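Local atomic coordinates of Fe(2+) transporter FeoB (PDB entry 3I8X), a protein that transports ferrous iron across the bacterial inner membrane, using a cytosolic G domain that binds GTP and probably couples nucleotide binding to channel opening. Residues A[115-120]-A[143-148]; A[94-99]-A[122-127]. One frame throughout, in Å; residues are numbered along the deposited sequence.

In the fold
The strand 88-94 leads into 94-99, where the first of two crossing connections, equal in length, begins. After helix 98-110 the chain re-enters the sheet as strand 115-120, opening contact 1, and turns at once into helix 122-126, which packs back against 94-99 and closes contact 2. Contact 1 closes only later, when helix 134-141 has been passed and 143-148 lines up beside 115-120. Their segments therefore alternate along the chain. The two also touch: Asn-120 O probably accepts a hydrogen bond from Ala-95 N, and Leu-122 packs on Pro-147. Together they tie the edge of the sheet to the guanine end of the GDP site.

Contact 1 of 2, residues A[115-120]-A[143-148]. With GDP (guanosine-5'-diphosphate), chain D.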
ATOM      1  N   CYS A 115      -2.214  -3.964  -7.545  1.00 19.21           N
ATOM      2  CA  CYS A 115      -3.136  -3.520  -6.514  0.50 18.77           C
ATOM      3  C   CYS A 115      -4.547  -3.377  -7.042  1.00 18.51           C
ATOM      4  O   CYS A 115      -4.758  -2.954  -8.157  1.00 19.21           O
ATOM      5  CB  CYS A 115      -2.651  -2.182  -5.951  0.50 18.76           C
ATOM      6  SG  CYS A 115      -3.503  -1.611  -4.458  0.50 17.78           S
ATOM      7  N   ILE A 116      -5.508  -3.754  -6.206  1.00 18.81           N
ATOM      8  CA  ILE A 116      -6.904  -3.441  -6.374  1.00 18.07           C
ATOM      9  C   ILE A 116      -7.379  -2.746  -5.093  1.00 18.15           C
ATOM     10  O   ILE A 116      -7.233  -3.276  -3.979  1.00 16.63           O
ATOM     11  CB  ILE A 116      -7.747  -4.676  -6.586  1.00 18.34           C
ATOM     12  CG1 ILE A 116      -7.295  -5.426  -7.848  1.00 18.24           C
ATOM     13  CG2 ILE A 116      -9.248  -4.268  -6.654  1.00 17.95           C
ATOM     14  CD1 ILE A 116      -7.839  -6.800  -7.927  1.00 17.92           C
ATOM     15  N   VAL A 117      -7.922  -1.540  -5.261  1.00 17.37           N
ATOM     16  CA  VAL A 117      -8.502  -0.804  -4.161  1.00 17.28           C
ATOM     17  C   VAL A 117      -9.945  -1.268  -3.968  1.00 17.39           C
ATOM     18  O   VAL A 117     -10.770  -1.155  -4.882  1.00 15.98           O
ATOM     19  CB  VAL A 117      -8.454   0.755  -4.435  1.00 17.06           C
ATOM     20  CG1 VAL A 117      -9.271   1.505  -3.429  1.00 13.81           C
ATOM     21  CG2 VAL A 117      -7.022   1.225  -4.450  1.00 15.21           C
ATOM     22  N   ALA A 118     -10.235  -1.810  -2.779  1.00 18.33           N
ATOM     23  CA  ALA A 118     -11.630  -2.024  -2.352  1.00 18.88           C
ATOM     24  C   ALA A 118     -12.112  -0.796  -1.572  1.00 19.22           C
ATOM     25  O   ALA A 118     -11.699  -0.584  -0.416  1.00 16.39           O
ATOM     26  CB  ALA A 118     -11.785  -3.323  -1.510  1.00 18.95           C
ATOM     27  N   LEU A 119     -12.958   0.019  -2.229  1.00 20.49           N
ATOM     28  CA  LEU A 119     -13.460   1.279  -1.635  1.00 21.61           C
ATOM     29  C   LEU A 119     -14.668   0.972  -0.769  1.00 22.58           C
ATOM     30  O   LEU A 119     -15.775   0.768  -1.261  1.00 22.46           O
ATOM     31  CB  LEU A 119     -13.804   2.334  -2.705  1.00 21.76           C
ATOM     32  CG  LEU A 119     -13.935   3.805  -2.234  1.00 21.27           C
ATOM     33  CD1 LEU A 119     -12.612   4.377  -1.669  1.00 18.82           C
ATOM     34  CD2 LEU A 119     -14.419   4.710  -3.348  1.00 21.16           C
ATOM     35  N   ASN A 120     -14.431   0.946   0.536  1.00 23.82           N
ATOM     36  CA  ASN A 120     -15.399   0.498   1.512  1.00 25.27           C
ATOM     37  C   ASN A 120     -16.093   1.666   2.247  1.00 25.83           C
ATOM     38  O   ASN A 120     -15.695   2.815   2.114  1.00 24.12           O
ATOM     39  CB  ASN A 120     -14.641  -0.374   2.539  1.00 26.14           C
ATOM     40  CG  ASN A 120     -15.443  -1.546   3.030  1.00 27.29           C
ATOM     41  OD1 ASN A 120     -16.571  -1.793   2.606  1.00 30.58           O
ATOM     42  ND2 ASN A 120     -14.848  -2.298   3.922  1.00 31.75           N
ATOM     43  N   CYS A 143      -4.673   2.097 -10.842  1.00 21.00           N
ATOM     44  CA  CYS A 143      -5.098   0.748 -10.491  1.00 20.36           C
ATOM     45  C   CYS A 143      -6.606   0.760 -10.368  1.00 19.79           C
ATOM     46  O   CYS A 143      -7.187   1.838 -10.267  1.00 19.65           O
ATOM     47  CB  CYS A 143      -4.427   0.316  -9.197  1.00 20.61           C
ATOM     48  SG  CYS A 143      -5.078   1.054  -7.727  1.00 20.33           S
ATOM     49  N   PRO A 144      -7.240  -0.424 -10.431  1.00 19.49           N
ATOM     50  CA  PRO A 144      -8.681  -0.535 -10.257  1.00 20.17           C
ATOM     51  C   PRO A 144      -9.192  -0.040  -8.905  1.00 20.59           C
ATOM     52  O   PRO A 144      -8.527  -0.211  -7.888  1.00 21.16           O
ATOM     53  CB  PRO A 144      -8.945  -2.041 -10.417  1.00 19.86           C
ATOM     54  CG  PRO A 144      -7.765  -2.565 -11.105  1.00 18.94           C
ATOM     55  CD  PRO A 144      -6.625  -1.731 -10.728  1.00 18.64           C
ATOM     56  N   VAL A 145     -10.360   0.578  -8.921  1.00 20.92           N
ATOM     57  CA  VAL A 145     -11.051   1.003  -7.707  1.00 21.63           C
ATOM     58  C   VAL A 145     -12.440   0.371  -7.753  1.00 22.06           C
ATOM     59  O   VAL A 145     -13.226   0.661  -8.643  1.00 21.38           O
ATOM     60  CB  VAL A 145     -11.091   2.572  -7.534  1.00 21.35           C
ATOM     61  CG1 VAL A 145     -11.870   2.951  -6.290  1.00 21.45           C
ATOM     62  CG2 VAL A 145      -9.678   3.150  -7.436  1.00 18.78           C
ATOM     63  N   ILE A 146     -12.696  -0.556  -6.821  1.00 23.41           N
ATOM     64  CA  ILE A 146     -13.946  -1.312  -6.781  1.00 24.55           C
ATOM     65  C   ILE A 146     -14.781  -0.865  -5.561  1.00 25.78           C
ATOM     66  O   ILE A 146     -14.352  -1.025  -4.423  1.00 25.20           O
ATOM     67  CB  ILE A 146     -13.674  -2.852  -6.749  1.00 24.65           C
ATOM     68  CG1 ILE A 146     -12.673  -3.275  -7.843  1.00 24.37           C
ATOM     69  CG2 ILE A 146     -14.939  -3.626  -6.907  1.00 23.36           C
ATOM     70  CD1 ILE A 146     -13.166  -3.059  -9.227  1.00 24.78           C
ATOM     71  N   PRO A 147     -15.972  -0.266  -5.796  1.00 28.06           N
ATOM     72  CA  PRO A 147     -16.865   0.108  -4.680  1.00 29.15           C
ATOM     73  C   PRO A 147     -17.534  -1.083  -3.960  1.00 29.95           C
ATOM     74  O   PRO A 147     -18.052  -1.972  -4.605  1.00 29.94           O
ATOM     75  CB  PRO A 147     -17.894   1.051  -5.337  1.00 29.53           C
ATOM     76  CG  PRO A 147     -17.830   0.771  -6.815  1.00 29.35           C
ATOM     77  CD  PRO A 147     -16.510   0.137  -7.114  1.00 28.25           C
ATOM     78  N   LEU A 148     -17.464  -1.080  -2.626  1.00 31.83           N
ATOM     79  CA  LEU A 148     -17.998  -2.130  -1.750  1.00 33.69           C
ATOM     80  C   LEU A 148     -18.797  -1.536  -0.567  1.00 35.48           C
ATOM     81  O   LEU A 148     -18.366  -0.567   0.079  1.00 36.69           O
ATOM     82  CB  LEU A 148     -16.854  -3.003  -1.164  1.00 33.58           C
ATOM     83  CG  LEU A 148     -16.346  -4.243  -1.944  1.00 34.24           C
ATOM     84  CD1 LEU A 148     -15.130  -3.977  -2.823  1.00 33.73           C
ATOM     85  CD2 LEU A 148     -16.013  -5.363  -1.006  1.00 34.36           C
TER
HETATM   86  PB  GDP D 275     -11.111  -3.838  10.433  0.70 16.09           P
HETATM   87  O1B GDP D 275     -10.417  -3.330  11.662  0.70 17.07           O
HETATM   88  O2B GDP D 275     -10.441  -3.156   9.294  0.70 14.03           O
HETATM   89  O3B GDP D 275     -10.807  -5.319  10.449  0.70 18.90           O
HETATM   90  O3A GDP D 275     -12.689  -3.515  10.417  0.70 17.92           O
HETATM   91  PA  GDP D 275     -14.020  -4.467  10.597  0.70 20.50           P
HETATM   92  O1A GDP D 275     -14.157  -5.165  11.937  0.70 21.99           O
HETATM   93  O2A GDP D 275     -14.381  -5.361   9.445  0.70 19.91           O
HETATM   94  O5' GDP D 275     -15.165  -3.348  10.524  0.70 22.10           O
HETATM   95  C5' GDP D 275     -15.323  -2.328  11.500  0.70 23.54           C
HETATM   96  C4' GDP D 275     -16.821  -2.102  11.709  0.70 24.92           C
HETATM   97  O4' GDP D 275     -17.377  -1.538  10.526  0.70 24.59           O
HETATM   98  C3' GDP D 275     -17.573  -3.404  11.932  0.70 25.40           C
HETATM   99  O3' GDP D 275     -18.651  -3.232  12.843  0.70 27.11           O
HETATM  100  C2' GDP D 275     -18.144  -3.781  10.583  0.70 25.06           C
HETATM  101  O2' GDP D 275     -19.327  -4.576  10.714  0.70 22.51           O
HETATM  102  C1' GDP D 275     -18.363  -2.418   9.945  0.70 24.64           C
HETATM  103  N9  GDP D 275     -18.227  -2.404   8.455  0.70 25.18           N
HETATM  104  C8  GDP D 275     -17.359  -3.078   7.676  0.70 24.01           C
HETATM  105  N7  GDP D 275     -17.557  -2.770   6.365  0.70 24.23           N
HETATM  106  C5  GDP D 275     -18.557  -1.879   6.288  0.70 24.43           C
HETATM  107  C6  GDP D 275     -19.274  -1.127   5.214  0.70 23.91           C
HETATM  108  O6  GDP D 275     -18.980  -1.265   4.019  0.70 23.68           O
HETATM  109  N1  GDP D 275     -20.242  -0.282   5.567  0.70 23.95           N
HETATM  110  C2  GDP D 275     -20.586  -0.118   6.859  0.70 23.85           C
HETATM  111  N2  GDP D 275     -21.569   0.731   7.165  0.70 24.82           N
HETATM  112  N3  GDP D 275     -19.998  -0.763   7.900  0.70 24.29           N
HETATM  113  C4  GDP D 275     -18.985  -1.636   7.674  0.70 24.93           C
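Val-117 and Val-145 lie side by side where strands 115-120 and 145-147 pair in parallel, their axes 29° apart. This is the last pair of the central sheet of the P-loop G domain, joined by a beta-alpha-beta crossover through helix 134-141. Val-117 shows how the face toward that helix is filled. Its CB sits 4.0 Å from Val-145 CG2. With CG1 anti to the backbone N (chi1 170°), this methyl of Val-117 points toward the C-terminal end of its strand and lies 4.1 Å from Val-145 CG1 on the neighbouring strand, and the other branch, CG2, extends to Cys-143 SG at 3.8 Å. Leu-119 continues the row, its CB resting on Val-145 CG1, while Leu-141 and Ile-134 of the helix close over parts of this layer.

Four backbone hydrogen bonds hold the register. Val-117 N donates to Pro-144 O, Ile-146 N to Val-117 O (2.8 Å, N-H...O angle 177°), Leu-119 N to Ile-146 O, and Leu-148 N to Leu-119 O. On the reverse face, Ile-116 CG2 meets Ile-146 CG1 at 3.8 Å, and both side chains pack against helix 156-164.

At the C-terminal end the strand delivers Asn-120, first residue of the NxxD nucleotide-binding motif, to the guanine. ND2 of Asn-120 is hydrogen-bonded to Ser-14 O in the P-loop, and OD1 accepts a weak hydrogen bond from Ser-150 N, so both ends of the amide are restrained; OD1 lies 2.8 Å from O6 of GDP. Next to it, Leu-148 folds back over the strand, setting CD1 3.7 Å from Ala-118 CB.

Contact 2 of 2, residues A[94-99]-A[122-127]; sequences DASNLE and LDIAEK. With GDP (guanosine-5'-diphosphate), chain D.
Asp-123 OD2 takes three donors: the backbone N of Ile-124, whose side chain packs across the contact on Ser-96, and N1 and N2 of the guanine. Ile-124 N lies 2.9 Å from Asp-123 OD2, on its anti side and 26° out of the carboxylate plane. GDP N1 donates to Asp-123 OD2 at 3.2 Å, and the bonds from N2 to OD2 and OD1 are weak. A salt bridge from Arg-152 to OD1 further restrains the carboxylate. This is the aspartate of the NxxD motif of G domains, which reads the N1 and N2 edge of guanine and so favours it over adenine.

Helix 122-126, which carries this aspartate, rests on the turn after strand 88-94. Ile-124 divides its branches: chi1 of -51° puts CG1 beside the backbone N and leaves CG2 anti to it, where CG2 reaches Ser-96 CB at 3.7 Å, whereas CG1 approaches GDP N2 at 3.6 Å. Beside it, Ala-95 CB sits against the notch formed by Leu-122 CD2 (3.8 Å) and Ala-125 CB (4.0 Å). An Asx turn shapes the facing segment, Asp-94 OD1 accepting Ser-96 N at 2.9 Å from above the carboxylate plane, while Asn-97 ND2 donates to Asp-94 OD2.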
ATOM      1  N   ASP A  94     -11.311   3.215   3.363  1.00 20.15           N
ATOM      2  CA  ASP A  94     -12.542   3.695   3.965  1.00 20.20           C
ATOM      3  C   ASP A  94     -12.864   4.972   3.213  1.00 20.64           C
ATOM      4  O   ASP A  94     -12.114   5.944   3.295  1.00 21.62           O
ATOM      5  CB  ASP A  94     -12.314   3.867   5.478  1.00 20.51           C
ATOM      6  CG  ASP A  94     -13.354   4.751   6.173  1.00 20.13           C
ATOM      7  OD1 ASP A  94     -14.461   4.985   5.639  1.00 20.14           O
ATOM      8  OD2 ASP A  94     -13.041   5.182   7.297  1.00 18.42           O
ATOM      9  N   ALA A  95     -13.952   4.949   2.439  1.00 20.88           N
ATOM     10  CA  ALA A  95     -14.378   6.105   1.630  1.00 21.15           C
ATOM     11  C   ALA A  95     -14.785   7.338   2.453  1.00 21.66           C
ATOM     12  O   ALA A  95     -14.804   8.459   1.927  1.00 22.09           O
ATOM     13  CB  ALA A  95     -15.518   5.697   0.675  1.00 21.88           C
ATOM     14  N   SER A  96     -15.069   7.138   3.744  1.00 21.27           N
ATOM     15  CA  SER A  96     -15.479   8.209   4.634  1.00 21.29           C
ATOM     16  C   SER A  96     -14.298   8.997   5.207  1.00 21.12           C
ATOM     17  O   SER A  96     -14.471  10.086   5.735  1.00 20.79           O
ATOM     18  CB  SER A  96     -16.394   7.665   5.738  1.00 21.28           C
ATOM     19  OG  SER A  96     -15.690   6.859   6.673  1.00 25.20           O
ATOM     20  N   ASN A  97     -13.096   8.460   5.029  1.00 20.97           N
ATOM     21  CA  ASN A  97     -11.865   9.081   5.440  1.00 20.78           C
ATOM     22  C   ASN A  97     -10.860   8.846   4.364  1.00 20.50           C
ATOM     23  O   ASN A  97      -9.823   8.259   4.602  1.00 20.32           O
ATOM     24  CB  ASN A  97     -11.379   8.460   6.752  1.00 21.01           C
ATOM     25  CG  ASN A  97     -12.201   8.902   7.918  1.00 22.74           C
ATOM     26  OD1 ASN A  97     -11.996  10.004   8.411  1.00 28.50           O
ATOM     27  ND2 ASN A  97     -13.162   8.079   8.351  1.00 24.24           N
ATOM     28  N   LEU A  98     -11.155   9.350   3.172  1.00 20.67           N
ATOM     29  CA  LEU A  98     -10.400   8.972   1.971  1.00 20.60           C
ATOM     30  C   LEU A  98      -8.957   9.444   2.040  1.00 20.34           C
ATOM     31  O   LEU A  98      -8.028   8.665   1.770  1.00 18.59           O
ATOM     32  CB  LEU A  98     -11.098   9.479   0.684  1.00 20.26           C
ATOM     33  CG  LEU A  98     -10.431   9.096  -0.647  1.00 20.39           C
ATOM     34  CD1 LEU A  98     -10.442   7.600  -0.784  1.00 19.01           C
ATOM     35  CD2 LEU A  98     -11.077   9.768  -1.866  1.00 19.81           C
ATOM     36  N   GLU A  99      -8.778  10.710   2.412  1.00 21.00           N
ATOM     37  CA  GLU A  99      -7.465  11.357   2.340  1.00 21.67           C
ATOM     38  C   GLU A  99      -6.452  10.749   3.290  1.00 21.14           C
ATOM     39  O   GLU A  99      -5.277  10.548   2.931  1.00 20.65           O
ATOM     40  CB  GLU A  99      -7.592  12.847   2.625  1.00 22.08           C
ATOM     41  CG  GLU A  99      -6.265  13.601   2.624  1.00 22.99           C
ATOM     42  CD  GLU A  99      -6.432  15.099   2.315  1.00 25.92           C
ATOM     43  OE1 GLU A  99      -7.601  15.560   2.221  1.00 31.22           O
ATOM     44  OE2 GLU A  99      -5.393  15.801   2.175  1.00 30.33           O
ATOM     45  N   LEU A 122     -19.114   2.993   2.005  1.00 31.66           N
ATOM     46  CA  LEU A 122     -19.671   3.883   0.992  1.00 33.15           C
ATOM     47  C   LEU A 122     -20.962   4.534   1.458  1.00 33.58           C
ATOM     48  O   LEU A 122     -21.176   5.719   1.233  1.00 32.93           O
ATOM     49  CB  LEU A 122     -19.907   3.114  -0.310  1.00 33.55           C
ATOM     50  CG  LEU A 122     -18.705   2.959  -1.238  1.00 34.31           C
ATOM     51  CD1 LEU A 122     -19.142   2.071  -2.422  1.00 34.97           C
ATOM     52  CD2 LEU A 122     -18.177   4.323  -1.726  1.00 34.27           C
ATOM     53  N   ASP A 123     -21.805   3.739   2.105  1.00 35.03           N
ATOM     54  CA  ASP A 123     -23.002   4.240   2.816  1.00 36.11           C
ATOM     55  C   ASP A 123     -22.654   5.292   3.887  1.00 36.53           C
ATOM     56  O   ASP A 123     -23.318   6.328   4.001  1.00 37.22           O
ATOM     57  CB  ASP A 123     -23.787   3.075   3.436  1.00 36.38           C
ATOM     58  CG  ASP A 123     -22.880   1.977   3.987  1.00 38.77           C
ATOM     59  OD1 ASP A 123     -23.388   0.862   4.223  1.00 43.09           O
ATOM     60  OD2 ASP A 123     -21.659   2.214   4.171  1.00 41.25           O
ATOM     61  N   ILE A 124     -21.601   5.036   4.648  1.00 37.09           N
ATOM     62  CA  ILE A 124     -21.072   6.025   5.588  1.00 37.60           C
ATOM     63  C   ILE A 124     -20.638   7.311   4.881  1.00 38.38           C
ATOM     64  O   ILE A 124     -20.960   8.401   5.348  1.00 38.91           O
ATOM     65  CB  ILE A 124     -19.889   5.467   6.419  1.00 37.34           C
ATOM     66  CG1 ILE A 124     -20.278   4.116   7.047  1.00 37.50           C
ATOM     67  CG2 ILE A 124     -19.425   6.509   7.454  1.00 36.44           C
ATOM     68  CD1 ILE A 124     -19.322   3.592   8.083  1.00 37.45           C
ATOM     69  N   ALA A 125     -19.892   7.195   3.776  1.00 39.66           N
ATOM     70  CA  ALA A 125     -19.545   8.359   2.945  1.00 40.42           C
ATOM     71  C   ALA A 125     -20.817   9.082   2.489  1.00 41.14           C
ATOM     72  O   ALA A 125     -20.917  10.300   2.571  1.00 41.03           O
ATOM     73  CB  ALA A 125     -18.726   7.934   1.726  1.00 40.40           C
ATOM     74  N   GLU A 126     -21.791   8.310   2.026  1.00 42.32           N
ATOM     75  CA  GLU A 126     -23.018   8.863   1.474  1.00 43.13           C
ATOM     76  C   GLU A 126     -23.670   9.775   2.491  1.00 43.25           C
ATOM     77  O   GLU A 126     -23.867  10.953   2.246  1.00 42.96           O
ATOM     78  CB  GLU A 126     -23.976   7.729   1.073  1.00 43.33           C
ATOM     79  CG  GLU A 126     -25.370   8.165   0.562  1.00 43.69           C
ATOM     80  CD  GLU A 126     -26.526   7.419   1.254  1.00 45.37           C
ATOM     81  OE1 GLU A 126     -26.258   6.391   1.960  1.00 48.13           O
ATOM     82  OE2 GLU A 126     -27.700   7.874   1.095  1.00 47.33           O
ATOM     83  N   LYS A 127     -23.969   9.233   3.656  1.00 43.97           N
ATOM     84  CA  LYS A 127     -24.694  10.003   4.646  1.00 44.41           C
ATOM     85  C   LYS A 127     -23.827  10.981   5.451  1.00 44.51           C
ATOM     86  O   LYS A 127     -24.309  11.577   6.408  1.00 44.41           O
ATOM     87  CB  LYS A 127     -25.510   9.064   5.550  1.00 45.27           C
ATOM     88  CG  LYS A 127     -26.804   8.490   4.874  1.00 46.34           C
ATOM     89  CD  LYS A 127     -27.704   9.604   4.228  1.00 47.27           C
ATOM     90  CE  LYS A 127     -29.150   9.563   4.708  1.00 47.44           C
ATOM     91  NZ  LYS A 127     -29.278  10.172   6.076  1.00 46.80           N
TER
HETATM   92  PB  GDP D 275     -11.111  -3.838  10.433  0.70 16.09           P
HETATM   93  O1B GDP D 275     -10.417  -3.330  11.662  0.70 17.07           O
HETATM   94  O2B GDP D 275     -10.441  -3.156   9.294  0.70 14.03           O
HETATM   95  O3B GDP D 275     -10.807  -5.319  10.449  0.70 18.90           O
HETATM   96  O3A GDP D 275     -12.689  -3.515  10.417  0.70 17.92           O
HETATM   97  PA  GDP D 275     -14.020  -4.467  10.597  0.70 20.50           P
HETATM   98  O1A GDP D 275     -14.157  -5.165  11.937  0.70 21.99           O
HETATM   99  O2A GDP D 275     -14.381  -5.361   9.445  0.70 19.91           O
HETATM  100  O5' GDP D 275     -15.165  -3.348  10.524  0.70 22.10           O
HETATM  101  C5' GDP D 275     -15.323  -2.328  11.500  0.70 23.54           C
HETATM  102  C4' GDP D 275     -16.821  -2.102  11.709  0.70 24.92           C
HETATM  103  O4' GDP D 275     -17.377  -1.538  10.526  0.70 24.59           O
HETATM  104  C3' GDP D 275     -17.573  -3.404  11.932  0.70 25.40           C
HETATM  105  O3' GDP D 275     -18.651  -3.232  12.843  0.70 27.11           O
HETATM  106  C2' GDP D 275     -18.144  -3.781  10.583  0.70 25.06           C
HETATM  107  O2' GDP D 275     -19.327  -4.576  10.714  0.70 22.51           O
HETATM  108  C1' GDP D 275     -18.363  -2.418   9.945  0.70 24.64           C
HETATM  109  N9  GDP D 275     -18.227  -2.404   8.455  0.70 25.18           N
HETATM  110  C8  GDP D 275     -17.359  -3.078   7.676  0.70 24.01           C
HETATM  111  N7  GDP D 275     -17.557  -2.770   6.365  0.70 24.23           N
HETATM  112  C5  GDP D 275     -18.557  -1.879   6.288  0.70 24.43           C
HETATM  113  C6  GDP D 275     -19.274  -1.127   5.214  0.70 23.91           C
HETATM  114  O6  GDP D 275     -18.980  -1.265   4.019  0.70 23.68           O
HETATM  115  N1  GDP D 275     -20.242  -0.282   5.567  0.70 23.95           N
HETATM  116  C2  GDP D 275     -20.586  -0.118   6.859  0.70 23.85           C
HETATM  117  N2  GDP D 275     -21.569   0.731   7.165  0.70 24.82           N
HETATM  118  N3  GDP D 275     -19.998  -0.763   7.900  0.70 24.29           N
HETATM  119  C4  GDP D 275     -18.985  -1.636   7.674  0.70 24.93           C